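Local atomic coordinates of glutamyl endopeptidase (Staphylococcus epidermidis, PDB entry 6PYM), a protein that is a secreted serine protease, probably cleaving peptide bonds preferentially on the carbonyl side of glutamic acid, and belongs to the S1B family. Residues 5-10 against 145-150; 59-64 against 79-84; 127-132 against 160-165. The protein carries 1 engineered substitution. One frame throughout, in Å; residues are numbered along the deposited sequence.

Overall arrangement
Interactions 1 and 3 share one antiparallel sheet and lie on the same side of the chain's centre, their centres about 5 Å apart. Interaction 2 belongs to the other sheet, a six-stranded barrel, its centre about 30 Å from that of interaction 1. Interaction 1 is partly buried and polar: backbone bonds, an asparagine amide and two waters attach the N-terminal residues to strand 143-154. Interaction 3 is buried and apolar, joining strand 128-133 to the end of strand 157-160 and the loop after it. Ser163 of that loop bonds to Asn5 and Ser146, tying the two contacts together. Interaction 2 is partly buried and mixed in chemistry: one backbone bond, close backbone packing and an arginine over a valine.

Interaction 1: 5-10 against 145-150; sequences NNNRHQ and ESVGKV
The side-chain amide of Asn5 grips the backbone of Val147, its ND2 donating to Val147 O at 2.9 Å. It does so just ahead of strand 8-11, which pairs antiparallel with strand 143-154 in the sheet of the second barrel of this trypsin-like fold. The bond uses a lone pair in the carbonyl plane, but the acceptor lies 21° out of the amide plane. The same ND2 also bonds Asp161. At the edge of the His9 ring, in its plane, water 2 sits 2.7 Å from ND1 and probably donates to Glu145 O. His9 and Glu145 form the hydrogen-bonded pair, with His9 N to Glu145 O at 2.9 Å and Glu145 N to His9 O at 2.8 Å. Arg8 and Ser146 form the non-hydrogen-bonded pair. Arg8 lays its CG against Ser146 OG, then bends at chi3 (-70°), and its guanidinium ends in a salt bridge with Asp137. The Asn7 amide runs alongside Val147, its ND2 3.6 Å from Val147 CB. Val147 N donates to Asn7 O at 3.0 Å. Water 1 bridges the two segments: it accepts from Asn7 N and donates at 2.8 Å to Ser146 OG, which is also hydrogen-bonded to Ser163 O.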
loop_
_atom_site.group_PDB
_atom_site.type_symbol
_atom_site.label_atom_id
_atom_site.label_comp_id
_atom_site.label_asym_id
_atom_site.label_seq_id
_atom_site.Cartn_x
_atom_site.Cartn_y
_atom_site.Cartn_z
ATOM N N ASN A 5 2.795 21.100 1.661
ATOM C CA ASN A 5 3.238 20.180 2.708
ATOM C C ASN A 5 3.995 19.040 2.039
ATOM O O ASN A 5 3.392 18.136 1.453
ATOM C CB ASN A 5 2.042 19.649 3.486
ATOM C CG ASN A 5 2.429 18.578 4.495
ATOM O OD1 ASN A 5 3.579 18.506 4.932
ATOM N ND2 ASN A 5 1.471 17.739 4.868
ATOM N N ASN A 6 5.322 19.084 2.122
ATOM C CA ASN A 6 6.190 18.028 1.597
ATOM C C ASN A 6 7.129 17.636 2.731
ATOM O O ASN A 6 8.265 18.117 2.819
ATOM C CB ASN A 6 6.931 18.493 0.364
ATOM C CG ASN A 6 7.823 17.422 -0.216
ATOM O OD1 ASN A 6 7.702 16.244 0.132
ATOM N ND2 ASN A 6 8.716 17.813 -1.118
ATOM N N ASN A 7 6.632 16.774 3.607
ATOM C CA ASN A 7 7.302 16.354 4.834
ATOM C C ASN A 7 7.476 14.842 4.715
ATOM O O ASN A 7 6.594 14.064 5.085
ATOM C CB ASN A 7 6.430 16.742 6.029
ATOM C CG ASN A 7 7.052 16.384 7.354
ATOM O OD1 ASN A 7 8.192 15.928 7.417
ATOM N ND2 ASN A 7 6.305 16.599 8.430
ATOM N N ARG A 8 8.614 14.431 4.165
ATOM C CA ARG A 8 8.870 13.039 3.815
ATOM C C ARG A 8 10.236 12.617 4.332
ATOM O O ARG A 8 11.231 13.322 4.130
ATOM C CB ARG A 8 8.808 12.847 2.302
ATOM C CG ARG A 8 7.476 13.248 1.686
ATOM C CD ARG A 8 7.362 12.776 0.244
ATOM N NE ARG A 8 8.262 13.514 -0.636
ATOM C CZ ARG A 8 8.799 13.035 -1.757
ATOM N NH1 ARG A 8 8.562 11.791 -2.145
ATOM N NH2 ARG A 8 9.592 13.799 -2.484
ATOM N N HIS A 9 10.286 11.465 4.981
ATOM C CA HIS A 9 11.503 10.991 5.619
ATOM C C HIS A 9 11.695 9.518 5.307
ATOM O O HIS A 9 10.727 8.751 5.248
ATOM C CB HIS A 9 11.435 11.208 7.135
ATOM C CG HIS A 9 11.510 12.647 7.525
ATOM N ND1 HIS A 9 10.392 13.432 7.707
ATOM C CD2 HIS A 9 12.576 13.460 7.699
ATOM C CE1 HIS A 9 10.769 14.661 8.014
ATOM N NE2 HIS A 9 12.089 14.704 8.016
ATOM N N GLN A 10 12.949 9.125 5.123
ATOM C CA GLN A 10 13.264 7.753 4.776
ATOM C C GLN A 10 13.147 6.862 6.002
ATOM O O GLN A 10 13.473 7.271 7.125
ATOM C CB GLN A 10 14.679 7.671 4.207
ATOM C CG GLN A 10 15.016 6.287 3.686
ATOM C CD GLN A 10 16.327 6.230 2.933
ATOM O OE1 GLN A 10 17.055 7.230 2.831
ATOM N NE2 GLN A 10 16.630 5.059 2.375
ATOM N N GLU A 145 8.192 7.795 4.438
ATOM C CA GLU A 145 6.964 8.132 5.137
ATOM C C GLU A 145 6.668 9.611 4.928
ATOM O O GLU A 145 7.527 10.467 5.182
ATOM C CB GLU A 145 7.157 7.856 6.623
ATOM C CG GLU A 145 6.019 8.268 7.513
ATOM C CD GLU A 145 6.288 7.889 8.957
ATOM O OE1 GLU A 145 6.963 8.671 9.669
ATOM O OE2 GLU A 145 5.870 6.789 9.373
ATOM N N SER A 146 5.455 9.911 4.479
ATOM C CA SER A 146 4.997 11.272 4.230
ATOM C C SER A 146 3.906 11.623 5.231
ATOM O O SER A 146 2.982 10.833 5.444
ATOM C CB SER A 146 4.459 11.369 2.804
ATOM O OG SER A 146 4.071 12.703 2.533
ATOM N N VAL A 147 4.004 12.812 5.825
ATOM C CA VAL A 147 3.203 13.225 6.974
ATOM C C VAL A 147 2.224 14.323 6.560
ATOM O O VAL A 147 2.617 15.293 5.903
ATOM C CB VAL A 147 4.126 13.740 8.093
ATOM C CG1 VAL A 147 3.328 14.381 9.215
ATOM C CG2 VAL A 147 5.008 12.612 8.626
ATOM N N GLY A 148 0.973 14.206 6.988
ATOM C CA GLY A 148 0.014 15.267 6.734
ATOM C C GLY A 148 -1.326 14.987 7.383
ATOM O O GLY A 148 -1.412 14.244 8.364
ATOM N N LYS A 149 -2.373 15.593 6.831
ATOM C CA LYS A 149 -3.709 15.534 7.408
ATOM C C LYS A 149 -4.751 15.154 6.367
ATOM O O LYS A 149 -4.634 15.476 5.182
ATOM C CB LYS A 149 -4.118 16.894 7.996
ATOM C CG LYS A 149 -3.336 17.326 9.231
ATOM C CD LYS A 149 -3.773 18.718 9.682
ATOM C CE LYS A 149 -3.282 19.033 11.083
ATOM N NZ LYS A 149 -4.016 18.231 12.102
ATOM N N VAL A 150 -5.806 14.496 6.849
ATOM C CA VAL A 150 -6.976 14.209 6.028
ATOM C C VAL A 150 -7.713 15.506 5.720
ATOM O O VAL A 150 -7.967 16.322 6.616
ATOM C CB VAL A 150 -7.904 13.244 6.776
ATOM C CG1 VAL A 150 -9.186 12.995 5.978
ATOM C CG2 VAL A 150 -7.187 11.941 7.105
HETATM O O HOH W 1 4.094 15.389 3.279
HETATM O O HOH W 2 7.842 12.573 7.285
#

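Interaction 2: 59-64 against 79-84; sequences NPRNIS and KFVGQE
Arg61 and Val81 carry the side-chain packing of this contact, and they cross at about a right angle. Val81 CG1 lies over one face of the guanidinium, offset toward its rim, and comes within 3.4 Å of Arg61 CZ. Gln83 CB is at the edge, in the plane. The CB of Arg61 starts away from strand 80-87, but bends at chi2 (-46°) and chi3 (-73°) fold the chain back over it. Further along, Ser64 OG rests on the aliphatic part of Lys79, 3.6 Å from its CD.

Among polar contacts, Gly82 N donates to Ile63 O at 2.9 Å, nearly straight at 169°. Arg61 NH1 is 3.0 Å from Gly82 O and bonds the hydroxyl of Ser100. Within the loop, Asn59 OD1 accepts from Arg61 N, which makes an Asx turn at the start of the 3-10 segment 60-62.

Backbone packing is close at Gly82. Its CA meets Pro60 O at 3.2 Å in a CA-H...O contact, on the side where a side chain would point. The ring of Pro60 continues the packing, with CB 3.6 Å from Gln83 C.

Ser64 and Val81 form an antiparallel non-hydrogen-bonded pair where strand 64-67 begins beside strand 80-87. On the other side of strand 80-87, Gln83 and Glu84 together oppose the single residue Arg98 of strand 95-99, a classic beta bulge, and Glu84 makes a salt bridge to it. Ile63 packs on Leu97 of strand 95-99 and on Ile25 and Ile27 of strand 22-27, within the six-stranded barrel.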
loop_
_atom_site.group_PDB
_atom_site.type_symbol
_atom_site.label_atom_id
_atom_site.label_comp_id
_atom_site.label_asym_id
_atom_site.label_seq_id
_atom_site.Cartn_x
_atom_site.Cartn_y
_atom_site.Cartn_z
ATOM N N ASN A 59 -0.932 -11.069 -16.505
ATOM C CA ASN A 59 -0.090 -12.148 -15.998
ATOM C C ASN A 59 0.441 -11.781 -14.619
ATOM O O ASN A 59 1.428 -11.037 -14.510
ATOM C CB ASN A 59 1.066 -12.442 -16.957
ATOM C CG ASN A 59 1.892 -13.641 -16.522
ATOM O OD1 ASN A 59 1.612 -14.268 -15.497
ATOM N ND2 ASN A 59 2.912 -13.970 -17.306
ATOM N N PRO A 60 -0.159 -12.296 -13.544
ATOM C CA PRO A 60 0.322 -11.959 -12.194
ATOM C C PRO A 60 1.763 -12.345 -11.956
ATOM O O PRO A 60 2.424 -11.723 -11.112
ATOM C CB PRO A 60 -0.623 -12.745 -11.271
ATOM C CG PRO A 60 -1.826 -13.053 -12.112
ATOM C CD PRO A 60 -1.322 -13.198 -13.514
ATOM N N ARG A 61 2.279 -13.339 -12.687
ATOM C CA ARG A 61 3.654 -13.786 -12.522
ATOM C C ARG A 61 4.669 -12.724 -12.920
ATOM O O ARG A 61 5.851 -12.865 -12.588
ATOM C CB ARG A 61 3.917 -15.068 -13.328
ATOM C CG ARG A 61 3.045 -16.271 -13.019
ATOM C CD ARG A 61 2.890 -16.512 -11.524
ATOM N NE ARG A 61 4.089 -17.043 -10.905
ATOM C CZ ARG A 61 4.141 -17.418 -9.637
ATOM N NH1 ARG A 61 3.060 -17.313 -8.877
ATOM N NH2 ARG A 61 5.278 -17.887 -9.133
ATOM N N ASN A 62 4.243 -11.681 -13.628
ATOM C CA ASN A 62 5.097 -10.549 -13.955
ATOM C C ASN A 62 5.326 -9.611 -12.776
ATOM O O ASN A 62 6.147 -8.698 -12.891
ATOM C CB ASN A 62 4.473 -9.741 -15.100
ATOM C CG ASN A 62 4.488 -10.484 -16.424
ATOM O OD1 ASN A 62 5.363 -11.310 -16.675
ATOM N ND2 ASN A 62 3.524 -10.177 -17.286
ATOM N N ILE A 63 4.628 -9.798 -11.660
ATOM C CA ILE A 63 4.685 -8.857 -10.544
ATOM C C ILE A 63 5.571 -9.432 -9.449
ATOM O O ILE A 63 5.311 -10.533 -8.948
ATOM C CB ILE A 63 3.282 -8.559 -9.999
ATOM C CG1 ILE A 63 2.349 -8.132 -11.131
ATOM C CG2 ILE A 63 3.365 -7.485 -8.931
ATOM C CD1 ILE A 63 0.910 -8.005 -10.695
ATOM N N SER A 64 6.592 -8.677 -9.050
ATOM C CA SER A 64 7.424 -9.004 -7.899
ATOM C C SER A 64 7.054 -8.102 -6.727
ATOM O O SER A 64 6.971 -6.878 -6.880
ATOM C CB SER A 64 8.899 -8.793 -8.228
ATOM O OG SER A 64 9.372 -9.734 -9.177
ATOM N N LYS A 79 11.564 -11.653 -2.150
ATOM C CA LYS A 79 10.424 -11.307 -2.977
ATOM C C LYS A 79 9.425 -12.454 -3.019
ATOM O O LYS A 79 9.735 -13.606 -2.692
ATOM C CB LYS A 79 10.819 -10.881 -4.401
ATOM C CG LYS A 79 11.104 -12.006 -5.373
ATOM C CD LYS A 79 11.354 -11.442 -6.769
ATOM C CE LYS A 79 11.321 -12.529 -7.838
ATOM N NZ LYS A 79 12.419 -13.525 -7.683
ATOM N N PHE A 80 8.206 -12.101 -3.418
ATOM C CA PHE A 80 7.102 -13.020 -3.630
ATOM C C PHE A 80 6.477 -12.674 -4.970
ATOM O O PHE A 80 6.363 -11.496 -5.327
ATOM C CB PHE A 80 6.077 -12.865 -2.510
ATOM C CG PHE A 80 6.625 -13.213 -1.161
ATOM C CD1 PHE A 80 7.404 -12.304 -0.456
ATOM C CD2 PHE A 80 6.400 -14.462 -0.614
ATOM C CE1 PHE A 80 7.942 -12.634 0.767
ATOM C CE2 PHE A 80 6.929 -14.796 0.610
ATOM C CZ PHE A 80 7.701 -13.881 1.306
ATOM N N VAL A 81 6.102 -13.695 -5.725
ATOM C CA VAL A 81 5.640 -13.525 -7.099
ATOM C C VAL A 81 4.119 -13.546 -7.146
ATOM O O VAL A 81 3.472 -14.394 -6.517
ATOM C CB VAL A 81 6.250 -14.600 -8.019
ATOM C CG1 VAL A 81 5.783 -14.409 -9.460
ATOM C CG2 VAL A 81 7.775 -14.564 -7.942
ATOM N N GLY A 82 3.546 -12.621 -7.907
ATOM C CA GLY A 82 2.109 -12.578 -8.067
ATOM C C GLY A 82 1.524 -13.889 -8.553
ATOM O O GLY A 82 2.105 -14.561 -9.411
ATOM N N GLN A 83 0.377 -14.254 -8.008
ATOM C CA GLN A 83 -0.316 -15.490 -8.346
ATOM C C GLN A 83 -1.722 -15.251 -8.864
ATOM O O GLN A 83 -2.140 -15.904 -9.826
ATOM C CB GLN A 83 -0.362 -16.423 -7.119
ATOM C CG GLN A 83 -0.881 -17.833 -7.408
ATOM C CD GLN A 83 -2.385 -17.950 -7.272
ATOM O OE1 GLN A 83 -3.009 -17.245 -6.480
ATOM N NE2 GLN A 83 -2.980 -18.850 -8.048
ATOM N N GLU A 84 -2.468 -14.323 -8.264
ATOM C CA GLU A 84 -3.825 -14.038 -8.702
ATOM C C GLU A 84 -4.167 -12.593 -8.368
ATOM O O GLU A 84 -3.906 -12.130 -7.252
ATOM C CB GLU A 84 -4.823 -14.980 -8.018
ATOM C CG GLU A 84 -6.256 -14.820 -8.498
ATOM C CD GLU A 84 -7.216 -15.773 -7.808
ATOM O OE1 GLU A 84 -6.868 -16.298 -6.728
ATOM O OE2 GLU A 84 -8.319 -15.994 -8.351
#

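Interaction 3: 127-132 against 160-165; sequences ENITVT and YDLSTV
Strand 128-133 and residues 160-165, the end of strand 157-160 and the loop after it, run past each other without backbone pairing. Their nearest CA atoms are 8.0 Å apart, between Val131 and Leu162, and side chains fill the space between. Ile129 and Val131 both point toward the loop, while Thr130 between them points away, as expected for a strand. Tyr160, Leu162 and Thr164 point back at them.

Val131 CG2 lies over one face of the Tyr160 ring, 4.1 Å from its centroid and 24° off the normal, a CH-pi contact. It sits toward the rim, nearest CZ. The same methyl also touches Leu162 CD1 at 3.7 Å, in a direction roughly at right angles to the ring contact. With CG1 between the backbone N and the carbonyl carbon (chi1 58°), Ile129 carries its CD1 to the CB end of the tyrosine, 3.6 Å from Tyr160 CD2. CD1 also meets Leu162 CD2 at 3.9 Å. Thr164 adds a looser methyl contact, its CG2 being 4.3 Å from Val131 CG1.

The tyrosine hydroxyl bonds His184 ND1, which anchors the far end of the ring. Val173 of strand 172-174 packs on Ile129, Val131 and Tyr160. This is hydrophobic core packing inside the second beta-barrel domain of a trypsin-like protease, and Thr164 lies about 8 Å, side chain to side chain, from Ala169, the engineered residue at the predicted catalytic serine position.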
loop_
_atom_site.group_PDB
_atom_site.type_symbol
_atom_site.label_atom_id
_atom_site.label_comp_id
_atom_site.label_asym_id
_atom_site.label_seq_id
_atom_site.Cartn_x
_atom_site.Cartn_y
_atom_site.Cartn_z
ATOM N N GLU A 127 -7.541 14.806 10.742
ATOM C CA GLU A 127 -6.756 13.814 11.458
ATOM C C GLU A 127 -5.347 13.712 10.873
ATOM O O GLU A 127 -5.156 13.783 9.655
ATOM C CB GLU A 127 -7.474 12.477 11.334
ATOM C CG GLU A 127 -6.800 11.318 11.977
ATOM C CD GLU A 127 -7.683 10.092 11.979
ATOM O OE1 GLU A 127 -8.918 10.233 11.807
ATOM O OE2 GLU A 127 -7.141 8.986 12.157
ATOM N N ASN A 128 -4.362 13.539 11.749
ATOM C CA ASN A 128 -2.971 13.400 11.336
ATOM C C ASN A 128 -2.700 11.967 10.902
ATOM O O ASN A 128 -3.005 11.017 11.630
ATOM C CB ASN A 128 -2.051 13.754 12.501
ATOM C CG ASN A 128 -2.114 15.219 12.876
ATOM O OD1 ASN A 128 -2.139 16.092 12.016
ATOM N ND2 ASN A 128 -2.134 15.493 14.174
ATOM N N ILE A 129 -2.112 11.810 9.714
ATOM C CA ILE A 129 -1.907 10.507 9.097
ATOM C C ILE A 129 -0.533 10.471 8.441
ATOM O O ILE A 129 0.160 11.485 8.331
ATOM C CB ILE A 129 -3.003 10.191 8.059
ATOM C CG1 ILE A 129 -3.028 11.282 6.986
ATOM C CG2 ILE A 129 -4.376 10.044 8.739
ATOM C CD1 ILE A 129 -3.676 10.855 5.696
ATOM N N THR A 130 -0.147 9.278 7.992
ATOM C CA THR A 130 1.027 9.097 7.155
ATOM C C THR A 130 0.668 8.255 5.941
ATOM O O THR A 130 -0.273 7.457 5.974
ATOM C CB THR A 130 2.179 8.417 7.903
ATOM O OG1 THR A 130 1.724 7.188 8.487
ATOM C CG2 THR A 130 2.735 9.324 8.991
ATOM N N VAL A 131 1.430 8.441 4.866
ATOM C CA VAL A 131 1.394 7.566 3.697
ATOM C C VAL A 131 2.817 7.080 3.494
ATOM O O VAL A 131 3.735 7.898 3.347
ATOM C CB VAL A 131 0.842 8.276 2.448
ATOM C CG1 VAL A 131 0.980 7.388 1.211
ATOM C CG2 VAL A 131 -0.611 8.624 2.672
ATOM N N THR A 132 3.003 5.766 3.483
ATOM C CA THR A 132 4.339 5.192 3.517
ATOM C C THR A 132 4.483 4.180 2.396
ATOM O O THR A 132 3.629 3.305 2.230
ATOM C CB THR A 132 4.619 4.600 4.896
ATOM O OG1 THR A 132 4.496 5.660 5.849
ATOM C CG2 THR A 132 6.022 3.988 4.977
ATOM N N TYR A 160 -5.923 13.879 1.205
ATOM C CA TYR A 160 -5.010 14.419 2.203
ATOM C C TYR A 160 -4.090 15.458 1.575
ATOM O O TYR A 160 -3.964 15.556 0.349
ATOM C CB TYR A 160 -4.204 13.316 2.913
ATOM C CG TYR A 160 -3.943 12.091 2.064
ATOM C CD1 TYR A 160 -2.977 12.091 1.057
ATOM C CD2 TYR A 160 -4.659 10.929 2.278
ATOM C CE1 TYR A 160 -2.747 10.962 0.295
ATOM C CE2 TYR A 160 -4.447 9.802 1.520
ATOM C CZ TYR A 160 -3.491 9.815 0.530
ATOM O OH TYR A 160 -3.297 8.674 -0.208
ATOM N N ASP A 161 -3.427 16.220 2.450
ATOM C CA ASP A 161 -2.601 17.361 2.061
ATOM C C ASP A 161 -1.107 17.050 2.042
ATOM O O ASP A 161 -0.295 17.962 1.848
ATOM C CB ASP A 161 -2.893 18.580 2.952
ATOM C CG ASP A 161 -2.381 18.425 4.382
ATOM O OD1 ASP A 161 -1.725 17.425 4.722
ATOM O OD2 ASP A 161 -2.637 19.345 5.194
ATOM N N LEU A 162 -0.727 15.796 2.229
ATOM C CA LEU A 162 0.666 15.381 2.233
ATOM C C LEU A 162 1.119 15.031 0.816
ATOM O O LEU A 162 0.311 14.677 -0.047
ATOM C CB LEU A 162 0.859 14.192 3.176
ATOM C CG LEU A 162 -0.008 12.953 2.934
ATOM C CD1 LEU A 162 0.636 11.985 1.937
ATOM C CD2 LEU A 162 -0.337 12.247 4.253
ATOM N N SER A 163 2.426 15.135 0.583
ATOM C CA SER A 163 3.003 14.920 -0.741
ATOM C C SER A 163 3.290 13.447 -1.032
ATOM O O SER A 163 3.667 12.671 -0.147
ATOM C CB SER A 163 4.306 15.700 -0.873
ATOM O OG SER A 163 4.092 17.100 -0.916
ATOM N N THR A 164 3.130 13.078 -2.307
ATOM C CA THR A 164 3.477 11.758 -2.819
ATOM C C THR A 164 4.016 11.932 -4.233
ATOM O O THR A 164 3.804 12.967 -4.868
ATOM C CB THR A 164 2.258 10.824 -2.874
ATOM O OG1 THR A 164 1.307 11.347 -3.803
ATOM C CG2 THR A 164 1.591 10.680 -1.511
ATOM N N VAL A 165 4.708 10.906 -4.731
ATOM C CA VAL A 165 5.301 10.925 -6.064
ATOM C C VAL A 165 5.051 9.578 -6.720
ATOM O O VAL A 165 5.044 8.544 -6.047
ATOM C CB VAL A 165 6.826 11.226 -5.997
ATOM C CG1 VAL A 165 7.498 11.102 -7.373
ATOM C CG2 VAL A 165 7.071 12.613 -5.431
#